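PDB 3CIN: Myo-inositol-1-phosphate synthase-related protein from Thermotoga maritima MSB8, which is a member of the myo-inositol-1-phosphate synthase family that binds NAD and a magnesium ion, with a parallel, Rossmann-like sheet beside a second, mixed sheet. Local coordinates for residues L258-D262 with D263-K267; F151-K154 with E155-L158; D116-L120 with K121-D125; R376-A379 with Y380-R384; L342-I345 with A346-R349. All blocks are in the same frame, centred on the assembly; numbering follows the deposited sequence.

Interaction 1: L258-D262 with D263-K267; sequences LALTD and DGKNK
T261 and G264 meet at the start of helix 262-272, and the bonding there is polar and local. T261 OG1 accepts the amide of G264 at 2.9 Å with an N-H...O angle of 162°, a capping bond from T261, which holds the N-cap position. The hydroxyl stands between its own backbone N and carbonyl carbon (chi1 52°), which puts it within bonding distance of the G264 amide. Two backbone bonds follow: K265 N gives to T261 O at 3.0 Å, and N266 N to D262 O at 2.9 Å.

The apolar part of the contact joins L260 to the aliphatic stem of K265. L260 CB lies 3.8 Å from K265 CG, and L260 CD1 stands 4.1 Å from the same atom, the two side chains crossing obliquely. Beyond CG the lysine runs extended, and the K265 side chain also touches P291 of strand 287-294.

Charges take a looser part. K265 NZ is 4.7 Å from D262 OD1, too far for a salt bridge, and D262 itself packs on D262 of the second subunit. Acidic D262 and D263 in the first turn would probably interact favourably with the helix dipole, adding to the bond the threonine hydroxyl gives the G264 amide.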
loop_
_atom_site.group_PDB
_atom_site.type_symbol
_atom_site.label_atom_id
_atom_site.label_comp_id
_atom_site.label_asym_id
_atom_site.label_seq_id
_atom_site.Cartn_x
_atom_site.Cartn_y
_atom_site.Cartn_z
ATOM N N LEU A 258 9.391 19.067 14.978
ATOM C CA LEU A 258 8.909 20.424 15.097
ATOM C C LEU A 258 10.041 21.436 15.386
ATOM O O LEU A 258 9.773 22.616 15.625
ATOM C CB LEU A 258 7.913 20.498 16.228
ATOM C CG LEU A 258 6.682 19.604 16.098
ATOM C CD1 LEU A 258 5.949 19.528 17.438
ATOM C CD2 LEU A 258 5.807 20.087 14.963
ATOM N N ALA A 259 11.282 20.979 15.329
ATOM C CA ALA A 259 12.431 21.791 15.738
ATOM C C ALA A 259 12.635 23.061 14.915
ATOM O O ALA A 259 13.024 24.078 15.477
ATOM C CB ALA A 259 13.725 20.933 15.777
ATOM N N LEU A 260 12.296 23.034 13.627
ATOM C CA LEU A 260 12.648 24.112 12.731
ATOM C C LEU A 260 11.359 24.903 12.400
ATOM O O LEU A 260 10.292 24.315 12.176
ATOM C CB LEU A 260 13.270 23.577 11.403
ATOM C CG LEU A 260 14.630 22.865 11.435
ATOM C CD1 LEU A 260 15.357 22.895 10.045
ATOM C CD2 LEU A 260 15.472 23.423 12.475
ATOM N N THR A 261 11.470 26.220 12.383
ATOM C CA THR A 261 10.391 27.054 11.882
ATOM C C THR A 261 10.312 26.909 10.364
ATOM O O THR A 261 11.208 26.353 9.752
ATOM C CB THR A 261 10.631 28.503 12.226
ATOM O OG1 THR A 261 11.945 28.864 11.781
ATOM C CG2 THR A 261 10.536 28.723 13.747
ATOM N N ASP A 262 9.237 27.394 9.752
ATOM C CA ASP A 262 9.197 27.472 8.291
ATOM C C ASP A 262 10.385 28.302 7.753
ATOM O O ASP A 262 11.020 27.920 6.769
ATOM C CB ASP A 262 7.839 28.030 7.800
ATOM C CG ASP A 262 6.779 26.923 7.618
ATOM O OD1 ASP A 262 7.001 25.769 8.080
ATOM O OD2 ASP A 262 5.726 27.196 6.996
ATOM N N ASP A 263 10.710 29.393 8.437
ATOM C CA ASP A 263 11.865 30.215 8.082
ATOM C C ASP A 263 13.205 29.447 8.156
ATOM O O ASP A 263 14.017 29.503 7.223
ATOM C CB ASP A 263 11.929 31.461 8.983
ATOM C CG ASP A 263 11.014 32.620 8.495
ATOM O OD1 ASP A 263 10.138 32.419 7.612
ATOM O OD2 ASP A 263 11.185 33.748 9.009
ATOM N N GLY A 264 13.439 28.739 9.259
ATOM C CA GLY A 264 14.674 27.935 9.406
ATOM C C GLY A 264 14.790 26.874 8.317
ATOM O O GLY A 264 15.873 26.645 7.747
ATOM N N LYS A 265 13.665 26.235 8.019
ATOM C CA LYS A 265 13.586 25.291 6.908
ATOM C C LYS A 265 13.938 25.949 5.592
ATOM O O LYS A 265 14.657 25.351 4.792
ATOM C CB LYS A 265 12.198 24.647 6.827
ATOM C CG LYS A 265 12.003 23.487 7.796
ATOM C CD LYS A 265 10.578 22.919 7.703
ATOM C CE LYS A 265 10.388 21.694 8.620
ATOM N NZ LYS A 265 8.964 21.574 9.091
ATOM N N ASN A 266 13.417 27.155 5.362
ATOM C CA ASN A 266 13.709 27.915 4.126
ATOM C C ASN A 266 15.196 28.248 4.015
ATOM O O ASN A 266 15.774 28.200 2.938
ATOM C CB ASN A 266 12.901 29.219 4.059
ATOM C CG ASN A 266 11.406 28.988 3.840
ATOM O OD1 ASN A 266 10.984 27.952 3.316
ATOM N ND2 ASN A 266 10.598 29.961 4.255
ATOM N N LYS A 267 15.802 28.570 5.149
ATOM C CA LYS A 267 17.199 28.995 5.200
ATOM C C LYS A 267 18.184 27.851 4.834
ATOM O O LYS A 267 19.210 28.082 4.181
ATOM C CB LYS A 267 17.501 29.541 6.601
ATOM C CG LYS A 267 18.919 30.097 6.814
ATOM C CD LYS A 267 19.354 30.011 8.284
ATOM C CE LYS A 267 19.162 31.301 9.033
ATOM N NZ LYS A 267 19.393 31.077 10.489
#

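Interaction 2: F151-K154 with E155-L158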
loop_
_atom_site.group_PDB
_atom_site.type_symbol
_atom_site.label_atom_id
_atom_site.label_comp_id
_atom_site.label_asym_id
_atom_site.label_seq_id
_atom_site.Cartn_x
_atom_site.Cartn_y
_atom_site.Cartn_z
ATOM N N PHE A 151 30.017 26.657 5.916
ATOM C CA PHE A 151 31.076 27.648 5.721
ATOM C C PHE A 151 31.812 27.514 4.393
ATOM O O PHE A 151 32.050 28.495 3.714
ATOM C CB PHE A 151 32.069 27.644 6.881
ATOM C CG PHE A 151 31.470 28.135 8.149
ATOM C CD1 PHE A 151 31.364 29.473 8.394
ATOM C CD2 PHE A 151 30.872 27.266 9.017
ATOM C CE1 PHE A 151 30.764 29.931 9.539
ATOM C CE2 PHE A 151 30.309 27.736 10.176
ATOM C CZ PHE A 151 30.235 29.060 10.420
ATOM N N GLY A 152 32.239 26.316 4.049
ATOM C CA GLY A 152 32.995 26.118 2.831
ATOM C C GLY A 152 34.474 26.444 2.973
ATOM O O GLY A 152 35.321 25.662 2.539
ATOM N N ASN A 153 34.778 27.613 3.550
ATOM C CA ASN A 153 36.133 28.040 3.820
ATOM C C ASN A 153 36.349 28.006 5.313
ATOM O O ASN A 153 35.593 28.606 6.057
ATOM C CB ASN A 153 36.368 29.469 3.343
ATOM C CG ASN A 153 36.441 29.548 1.850
ATOM O OD1 ASN A 153 37.058 28.677 1.231
ATOM N ND2 ASN A 153 35.743 30.523 1.246
ATOM N N LYS A 154 37.405 27.322 5.731
ATOM C CA LYS A 154 37.773 27.246 7.135
ATOM C C LYS A 154 37.911 28.632 7.792
ATOM O O LYS A 154 37.501 28.809 8.941
ATOM C CB LYS A 154 39.117 26.524 7.255
ATOM C CG LYS A 154 39.496 26.292 8.673
ATOM C CD LYS A 154 40.508 25.199 8.790
ATOM C CE LYS A 154 41.742 25.448 7.994
ATOM N NZ LYS A 154 42.640 26.364 8.723
ATOM N N GLU A 155 38.458 29.606 7.069
ATOM C CA GLU A 155 38.695 30.943 7.623
ATOM C C GLU A 155 37.403 31.555 8.169
ATOM O O GLU A 155 37.378 32.190 9.223
ATOM C CB GLU A 155 39.336 31.870 6.555
ATOM C CG GLU A 155 39.561 33.279 7.044
ATOM C CD GLU A 155 40.277 34.168 6.059
ATOM O OE1 GLU A 155 40.494 33.762 4.891
ATOM O OE2 GLU A 155 40.624 35.296 6.482
ATOM N N ASP A 156 36.294 31.316 7.472
ATOM C CA ASP A 156 35.005 31.837 7.926
ATOM C C ASP A 156 34.491 31.141 9.207
ATOM O O ASP A 156 33.898 31.788 10.086
ATOM C CB ASP A 156 33.973 31.686 6.803
ATOM C CG ASP A 156 34.206 32.652 5.644
ATOM O OD1 ASP A 156 34.815 33.743 5.829
ATOM O OD2 ASP A 156 33.721 32.312 4.536
ATOM N N LEU A 157 34.752 29.843 9.338
ATOM C CA LEU A 157 34.439 29.110 10.570
ATOM C C LEU A 157 35.271 29.689 11.705
ATOM O O LEU A 157 34.757 29.977 12.768
ATOM C CB LEU A 157 34.752 27.652 10.376
ATOM C CG LEU A 157 34.682 26.764 11.585
ATOM C CD1 LEU A 157 33.288 26.779 12.275
ATOM C CD2 LEU A 157 35.149 25.353 11.166
ATOM N N LEU A 158 36.558 29.889 11.462
ATOM C CA LEU A 158 37.438 30.387 12.533
ATOM C C LEU A 158 37.018 31.772 12.984
ATOM O O LEU A 158 36.977 32.056 14.179
ATOM C CB LEU A 158 38.886 30.450 12.092
ATOM C CG LEU A 158 39.588 29.155 11.669
ATOM C CD1 LEU A 158 41.092 29.341 11.428
ATOM C CD2 LEU A 158 39.332 28.064 12.631
HETATM O O HOH W 1 31.467 31.139 3.977
HETATM O O HOH W 2 34.220 32.887 2.201
#
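F151 folds back over the first turn of helix 154-162, and its ring carries the apolar share of this contact. L157 CA sits over one face, 3.9 Å from the ring centroid and only 14° off the normal, a CH-pi contact displaced toward the rim. The L157 side chain crosses the phenyl at about a right angle, with F151 CE2 3.8 Å from L157 CD1. A separate apolar contact brings K154 CG to 4.1 Å from L158 CG.

Backbone bonding is uneven. L158 N donates to K154 O at 2.9 Å, whereas D156 N reaches N153 O at 3.1 Å with an angle of 133°, a weak bond. N153 holds the N-cap position, but its side chain makes no capping bond.

Two waters add polar links. One molecule donates to both F151 O and D156 OD2; another accepts from N153 ND2 and donates to D156 OD2, so a single carboxylate oxygen receives two water bonds.

Around this turn, D202 accepts the F151 and G152 amides, and R168 makes a cation-pi contact with F151. F151, K154 and L157 touch helix 203-211, while F151 and L158 also reach helix 171-186, placing the turn against both helices.

Interaction 3: D116-L120 with K121-D125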
loop_
_atom_site.group_PDB
_atom_site.type_symbol
_atom_site.label_atom_id
_atom_site.label_comp_id
_atom_site.label_asym_id
_atom_site.label_seq_id
_atom_site.Cartn_x
_atom_site.Cartn_y
_atom_site.Cartn_z
ATOM N N ASP A 116 25.759 31.005 27.724
ATOM C CA ASP A 116 24.948 31.934 28.522
ATOM C C ASP A 116 25.816 32.743 29.487
ATOM O O ASP A 116 25.425 33.826 29.919
ATOM C CB ASP A 116 23.944 31.177 29.377
ATOM C CG ASP A 116 22.848 30.469 28.559
ATOM O OD1 ASP A 116 22.564 30.852 27.405
ATOM O OD2 ASP A 116 22.239 29.539 29.110
ATOM N N SER A 117 26.980 32.208 29.851
ATOM C CA SER A 117 27.852 32.869 30.817
ATOM C C SER A 117 29.256 33.137 30.300
ATOM O O SER A 117 30.134 33.564 31.074
ATOM C CB SER A 117 27.939 31.994 32.056
ATOM O OG SER A 117 28.673 30.810 31.779
ATOM N N MET A 118 29.497 32.868 29.017
ATOM C CA MET A 118 30.842 33.002 28.445
ATOM C C MET A 118 30.754 33.090 26.927
ATOM O O MET A 118 29.702 32.823 26.344
ATOM C CB MET A 118 31.775 31.865 28.921
ATOM C CG MET A 118 31.431 30.475 28.430
ATOM S SD MET A 118 32.383 29.131 29.186
ATOM C CE MET A 118 31.589 28.987 30.782
ATOM N N THR A 119 31.835 33.532 26.281
ATOM C CA THR A 119 31.863 33.557 24.817
ATOM C C THR A 119 31.935 32.147 24.210
ATOM O O THR A 119 32.284 31.188 24.883
ATOM C CB THR A 119 33.070 34.350 24.337
ATOM O OG1 THR A 119 34.277 33.671 24.740
ATOM C CG2 THR A 119 33.019 35.773 24.960
ATOM N N LEU A 120 31.654 32.036 22.905
ATOM C CA LEU A 120 31.769 30.730 22.250
ATOM C C LEU A 120 33.210 30.169 22.371
ATOM O O LEU A 120 33.437 28.970 22.591
ATOM C CB LEU A 120 31.377 30.834 20.781
ATOM C CG LEU A 120 29.845 30.865 20.592
ATOM C CD1 LEU A 120 29.492 31.126 19.134
ATOM C CD2 LEU A 120 29.162 29.612 21.138
ATOM N N LYS A 121 34.189 31.048 22.217
ATOM C CA LYS A 121 35.577 30.622 22.278
ATOM C C LYS A 121 35.886 30.052 23.662
ATOM O O LYS A 121 36.584 29.045 23.797
ATOM C CB LYS A 121 36.504 31.792 21.954
ATOM C CG LYS A 121 37.962 31.417 21.816
ATOM C CD LYS A 121 38.783 32.598 21.201
ATOM C CE LYS A 121 40.223 32.196 20.835
ATOM N NZ LYS A 121 41.065 33.317 20.174
ATOM N N GLU A 122 35.392 30.722 24.686
ATOM C CA GLU A 122 35.530 30.224 26.052
ATOM C C GLU A 122 34.798 28.917 26.312
ATOM O O GLU A 122 35.323 28.033 27.021
ATOM C CB GLU A 122 35.019 31.266 27.046
ATOM C CG GLU A 122 35.973 32.456 27.164
ATOM C CD GLU A 122 35.438 33.623 27.967
ATOM O OE1 GLU A 122 34.205 33.915 27.918
ATOM O OE2 GLU A 122 36.297 34.287 28.636
ATOM N N ALA A 123 33.570 28.824 25.782
ATOM C CA ALA A 123 32.720 27.625 25.912
ATOM C C ALA A 123 33.420 26.411 25.267
ATOM O O ALA A 123 33.486 25.312 25.853
ATOM C CB ALA A 123 31.335 27.892 25.296
ATOM N N VAL A 124 34.003 26.624 24.095
ATOM C CA VAL A 124 34.785 25.588 23.437
ATOM C C VAL A 124 35.971 25.120 24.292
ATOM O O VAL A 124 36.162 23.916 24.495
ATOM C CB VAL A 124 35.283 26.074 22.078
ATOM C CG1 VAL A 124 36.377 25.155 21.525
ATOM C CG2 VAL A 124 34.101 26.160 21.093
ATOM N N ASP A 125 36.762 26.066 24.800
ATOM C CA ASP A 125 37.892 25.704 25.666
ATOM C C ASP A 125 37.420 24.950 26.919
ATOM O O ASP A 125 38.076 24.040 27.390
ATOM C CB ASP A 125 38.647 26.945 26.069
ATOM C CG ASP A 125 39.430 27.551 24.932
ATOM O OD1 ASP A 125 39.706 26.855 23.898
ATOM O OD2 ASP A 125 39.765 28.742 25.069
#
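E122 reaches back to T119 at the start of helix 120-134, and its carboxylate grips the residue just before the helix. E122 OE1 accepts the T119 amide at 2.9 Å with an N-H...O angle of 163°, using its anti lone pair, the one directed away from OE2. With CG beside the glutamate's own backbone N (chi1 -72°), the extended chain lies along T119 OG1 and ends at the T119 amide. In the other direction, E122 N donates to T119 OG1 at 3.2 Å with an angle of 161°. These reciprocal bonds, side chain to amide each way, define a capping box with T119 as N-cap.

L120 opens the helix itself. Its carbonyl O accepts V124 N at 2.8 Å, following the bond from A123 N to T119 O, also 2.8 Å. The L120 side chain packs on E115, K166 and L169, while N164 OD1 accepts the L120 amide.

M118, just before the N-cap, lies against E122 and A123. Its CB lies 3.3 Å from E122 OE1, and the side chain passes E122 at a slant and brings SD to 3.6 Å from A123 N. M118 CG comes to 4.1 Å from A123 CB, a purely apolar touch. Farther along the same turn, V124 packs on helix 171-186 through V174, Y177, A178 and L181, and the extended K121 forms a salt bridge with E162.

Interaction 4: R376-A379 with Y380-R384; sequences RIIA and YEKMR
I378 and K382, one turn apart on helix 376-386 near the C-terminal end of the chain, form an i to i+4 contact within a single helix. I378 CG2 touches K382 CE at 4.0 Å, the side chains lying side by side and pointing the same way. The methyl CG2 of the isoleucine lies anti to the backbone N, beside the carbonyl carbon; the lysine chain is extended as far as CE and bends only at chi4 (-98°).

Four successive backbone bonds establish the alpha-helical geometry. Y380 N to R376 O measures 2.8 Å, E381 N to I377 O 3.1 Å, K382 N to I378 O 3.0 Å and M383 N to A379 O 2.9 Å. The third is the straightest, at 169°.

A further pair lies within the second turn: R384 NH1 donates to Y380 OH at 3.1 Å, with the hydroxyl 30° out of the guanidinium plane, while R384 CG sits over one face of the tyrosine ring. R384 NH2 also forms a salt bridge with E50. R376 NH1 donates to the carbonyls of F361 and M363, and E381 OE1 accepts the amide of K392. Across a subunit boundary, I378 packs on E381 of the third subunit, and I377 and Y380 on its Q238.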
loop_
_atom_site.group_PDB
_atom_site.type_symbol
_atom_site.label_atom_id
_atom_site.label_comp_id
_atom_site.label_asym_id
_atom_site.label_seq_id
_atom_site.Cartn_x
_atom_site.Cartn_y
_atom_site.Cartn_z
ATOM N N ARG A 376 23.504 1.254 -2.190
ATOM C CA ARG A 376 23.989 0.906 -0.869
ATOM C C ARG A 376 24.556 -0.513 -0.734
ATOM O O ARG A 376 25.386 -0.749 0.142
ATOM C CB ARG A 376 22.913 1.171 0.181
ATOM C CG ARG A 376 23.464 1.898 1.387
ATOM C CD ARG A 376 22.352 2.673 2.215
ATOM N NE ARG A 376 22.006 3.988 1.692
ATOM C CZ ARG A 376 22.721 5.089 1.889
ATOM N NH1 ARG A 376 23.820 5.035 2.606
ATOM N NH2 ARG A 376 22.334 6.244 1.364
ATOM N N ILE A 377 24.179 -1.442 -1.612
ATOM C CA ILE A 377 24.814 -2.767 -1.631
ATOM C C ILE A 377 26.265 -2.666 -2.061
ATOM O O ILE A 377 27.153 -3.355 -1.531
ATOM C CB ILE A 377 23.957 -3.802 -2.482
ATOM C CG1 ILE A 377 22.607 -4.047 -1.761
ATOM C CG2 ILE A 377 24.648 -5.186 -2.556
ATOM C CD1 ILE A 377 21.413 -4.540 -2.607
ATOM N N ILE A 378 26.534 -1.814 -3.058
ATOM C CA ILE A 378 27.913 -1.532 -3.461
ATOM C C ILE A 378 28.692 -0.840 -2.322
ATOM O O ILE A 378 29.817 -1.251 -1.983
ATOM C CB ILE A 378 27.931 -0.715 -4.751
ATOM C CG1 ILE A 378 27.247 -1.497 -5.874
ATOM C CG2 ILE A 378 29.357 -0.362 -5.160
ATOM C CD1 ILE A 378 27.138 -0.651 -7.183
ATOM N N ALA A 379 28.079 0.170 -1.712
ATOM C CA ALA A 379 28.668 0.821 -0.546
ATOM C C ALA A 379 28.972 -0.189 0.564
ATOM O O ALA A 379 30.036 -0.127 1.169
ATOM C CB ALA A 379 27.820 1.919 -0.015
ATOM N N TYR A 380 28.050 -1.097 0.825
ATOM C CA TYR A 380 28.245 -2.132 1.847
ATOM C C TYR A 380 29.457 -2.982 1.575
ATOM O O TYR A 380 30.308 -3.210 2.460
ATOM C CB TYR A 380 26.969 -2.996 1.927
ATOM C CG TYR A 380 27.067 -4.120 2.935
ATOM C CD1 TYR A 380 26.959 -3.869 4.298
ATOM C CD2 TYR A 380 27.260 -5.414 2.508
ATOM C CE1 TYR A 380 27.058 -4.920 5.220
ATOM C CE2 TYR A 380 27.323 -6.440 3.380
ATOM C CZ TYR A 380 27.226 -6.203 4.742
ATOM O OH TYR A 380 27.350 -7.288 5.604
ATOM N N GLU A 381 29.616 -3.472 0.336
ATOM C CA GLU A 381 30.754 -4.347 0.079
ATOM C C GLU A 381 32.058 -3.573 0.207
ATOM O O GLU A 381 33.036 -4.074 0.775
ATOM C CB GLU A 381 30.640 -5.021 -1.277
ATOM C CG GLU A 381 29.403 -5.954 -1.359
ATOM C CD GLU A 381 29.556 -7.368 -0.683
ATOM O OE1 GLU A 381 30.072 -7.564 0.480
ATOM O OE2 GLU A 381 29.121 -8.333 -1.368
ATOM N N LYS A 382 32.074 -2.331 -0.262
ATOM C CA LYS A 382 33.290 -1.504 -0.113
ATOM C C LYS A 382 33.626 -1.122 1.331
ATOM O O LYS A 382 34.787 -1.026 1.694
ATOM C CB LYS A 382 33.172 -0.251 -0.972
ATOM C CG LYS A 382 33.186 -0.564 -2.476
ATOM C CD LYS A 382 33.099 0.730 -3.307
ATOM C CE LYS A 382 33.257 0.491 -4.829
ATOM N NZ LYS A 382 34.646 0.740 -5.363
ATOM N N MET A 383 32.588 -0.961 2.139
ATOM C CA MET A 383 32.743 -0.689 3.555
ATOM C C MET A 383 33.290 -1.943 4.219
ATOM O O MET A 383 34.218 -1.826 4.989
ATOM C CB MET A 383 31.417 -0.273 4.179
ATOM C CG MET A 383 31.492 0.140 5.591
ATOM S SD MET A 383 31.291 -1.292 6.696
ATOM C CE MET A 383 29.555 -1.712 6.352
ATOM N N ARG A 384 32.761 -3.132 3.908
ATOM C CA ARG A 384 33.373 -4.373 4.473
ATOM C C ARG A 384 34.874 -4.453 4.152
ATOM O O ARG A 384 35.690 -4.750 5.016
ATOM C CB ARG A 384 32.659 -5.611 4.010
ATOM C CG ARG A 384 31.201 -5.739 4.478
ATOM C CD ARG A 384 30.601 -7.084 4.063
ATOM N NE ARG A 384 31.310 -8.228 4.639
ATOM C CZ ARG A 384 31.074 -8.735 5.846
ATOM N NH1 ARG A 384 30.085 -8.269 6.608
ATOM N NH2 ARG A 384 31.806 -9.746 6.277
#

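Interaction 5: L342-I345 with A346-R349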
loop_
_atom_site.group_PDB
_atom_site.type_symbol
_atom_site.label_atom_id
_atom_site.label_comp_id
_atom_site.label_asym_id
_atom_site.label_seq_id
_atom_site.Cartn_x
_atom_site.Cartn_y
_atom_site.Cartn_z
ATOM N N LEU A 342 33.900 1.425 14.154
ATOM C CA LEU A 342 34.606 1.846 12.957
ATOM C C LEU A 342 35.376 3.153 13.170
ATOM O O LEU A 342 36.425 3.388 12.535
ATOM C CB LEU A 342 33.624 2.026 11.806
ATOM C CG LEU A 342 32.911 0.785 11.274
ATOM C CD1 LEU A 342 31.772 1.188 10.302
ATOM C CD2 LEU A 342 33.888 -0.208 10.630
ATOM N N GLY A 343 34.866 4.035 14.013
ATOM C CA GLY A 343 35.594 5.281 14.308
ATOM C C GLY A 343 36.912 4.996 15.007
ATOM O O GLY A 343 37.918 5.628 14.720
ATOM N N LYS A 344 36.901 4.066 15.949
ATOM C CA LYS A 344 38.152 3.661 16.633
ATOM C C LYS A 344 39.155 3.009 15.663
ATOM O O LYS A 344 40.355 3.244 15.749
ATOM C CB LYS A 344 37.807 2.748 17.793
ATOM C CG LYS A 344 38.959 2.320 18.657
ATOM C CD LYS A 344 39.621 3.523 19.311
ATOM C CE LYS A 344 40.547 3.154 20.451
ATOM N NZ LYS A 344 41.440 2.016 20.136
ATOM N N ILE A 345 38.687 2.178 14.713
ATOM C CA ILE A 345 39.561 1.657 13.679
ATOM C C ILE A 345 40.173 2.771 12.817
ATOM O O ILE A 345 41.383 2.786 12.544
ATOM C CB ILE A 345 38.821 0.621 12.758
ATOM C CG1 ILE A 345 38.496 -0.664 13.563
ATOM C CG2 ILE A 345 39.658 0.265 11.558
ATOM C CD1 ILE A 345 37.419 -1.564 12.910
ATOM N N ALA A 346 39.345 3.720 12.375
ATOM C CA ALA A 346 39.858 4.821 11.564
ATOM C C ALA A 346 40.861 5.660 12.320
ATOM O O ALA A 346 41.888 6.079 11.779
ATOM C CB ALA A 346 38.735 5.678 11.026
ATOM N N LEU A 347 40.571 5.880 13.585
ATOM C CA LEU A 347 41.517 6.584 14.483
ATOM C C LEU A 347 42.813 5.826 14.640
ATOM O O LEU A 347 43.912 6.425 14.512
ATOM C CB LEU A 347 40.837 6.853 15.831
ATOM C CG LEU A 347 41.734 7.327 16.960
ATOM C CD1 LEU A 347 42.332 8.668 16.563
ATOM C CD2 LEU A 347 40.863 7.459 18.204
ATOM N N ASP A 348 42.727 4.528 14.943
ATOM C CA ASP A 348 43.911 3.658 15.040
ATOM C C ASP A 348 44.764 3.711 13.766
ATOM O O ASP A 348 45.993 3.713 13.816
ATOM C CB ASP A 348 43.526 2.194 15.318
ATOM C CG ASP A 348 42.888 1.986 16.679
ATOM O OD1 ASP A 348 42.974 2.863 17.579
ATOM O OD2 ASP A 348 42.277 0.908 16.823
ATOM N N ARG A 349 44.120 3.770 12.634
ATOM C CA ARG A 349 44.805 3.908 11.345
ATOM C C ARG A 349 45.246 5.340 10.975
ATOM O O ARG A 349 45.802 5.553 9.906
ATOM C CB ARG A 349 43.860 3.455 10.244
ATOM C CG ARG A 349 43.567 1.986 10.268
ATOM C CD ARG A 349 42.626 1.708 9.140
ATOM N NE ARG A 349 42.102 0.361 9.164
ATOM C CZ ARG A 349 41.157 -0.054 8.324
ATOM N NH1 ARG A 349 40.658 0.771 7.427
ATOM N NH2 ARG A 349 40.703 -1.288 8.410
#
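K344 and D348 are joined by a salt bridge one turn apart near the end of helix 328-348. K344 NZ donates to D348 OD1 at 3.1 Å, meeting the syn lone pair on the side of OD2, which itself is 3.6 Å from NZ. K344 leaves the backbone pointing away from 346-349; CG is anti to the backbone N (chi1 -176°), and bends at chi2 (61°) and chi4 bring the ammonium group back to the oxygen end of the carboxylate. Along the way its CD and CE each pass 3.8 Å from D348 OD1, so the methylenes lie against the aspartate while the two side chains cross.

I345 and R349 make a different pair. They lie side by side and point the same way, with I345 CG2 3.4 Å from R349 NE and 3.2 Å above the guanidinium plane, offset toward the rim. The arginine can present that face because its chain is extended from CG to NE. Its polar end is engaged outside the turn: NH2 donates to the carbonyl of W386, whose ring also makes a cation-pi contact with R349.

Backbone bonds fix the frame, D348 N to K344 O at 2.8 Å and R349 N to I345 O at 2.9 Å. On the inward side, L342 and A346 pack against strand 214-217 and W386. The arrangement is that of i to i+4 side-chain pairing at the C-terminal end of an alpha-helix, the second pair reaching the first residue beyond it, here in a helix that packs on strand 214-217 of the parallel sheet and on W386 of helix 376-386.

In the fold
Along the chain the contacts run in series: interaction 3, interaction 2, interaction 1, interaction 5, interaction 4. The first three sit at the starts of helices 120-134, 154-162 and 262-272; the others lie along helices 328-348 and 376-386. Interactions 2 and 3, centres about 19 Å apart, both pack on helix 171-186. Interaction 1 lies across the chain's centre from 4 and 5, about 34 and 35 Å away between centres. Interactions 4 and 5 come within about 4 Å at their nearest atoms; interaction 4 lies on helix 376-386, whose W386 packs on interaction 5. The contacts are thus separate local elements, 4 and 5 linked through helix packing, 1 and 4 at subunit boundaries of the four-chain assembly.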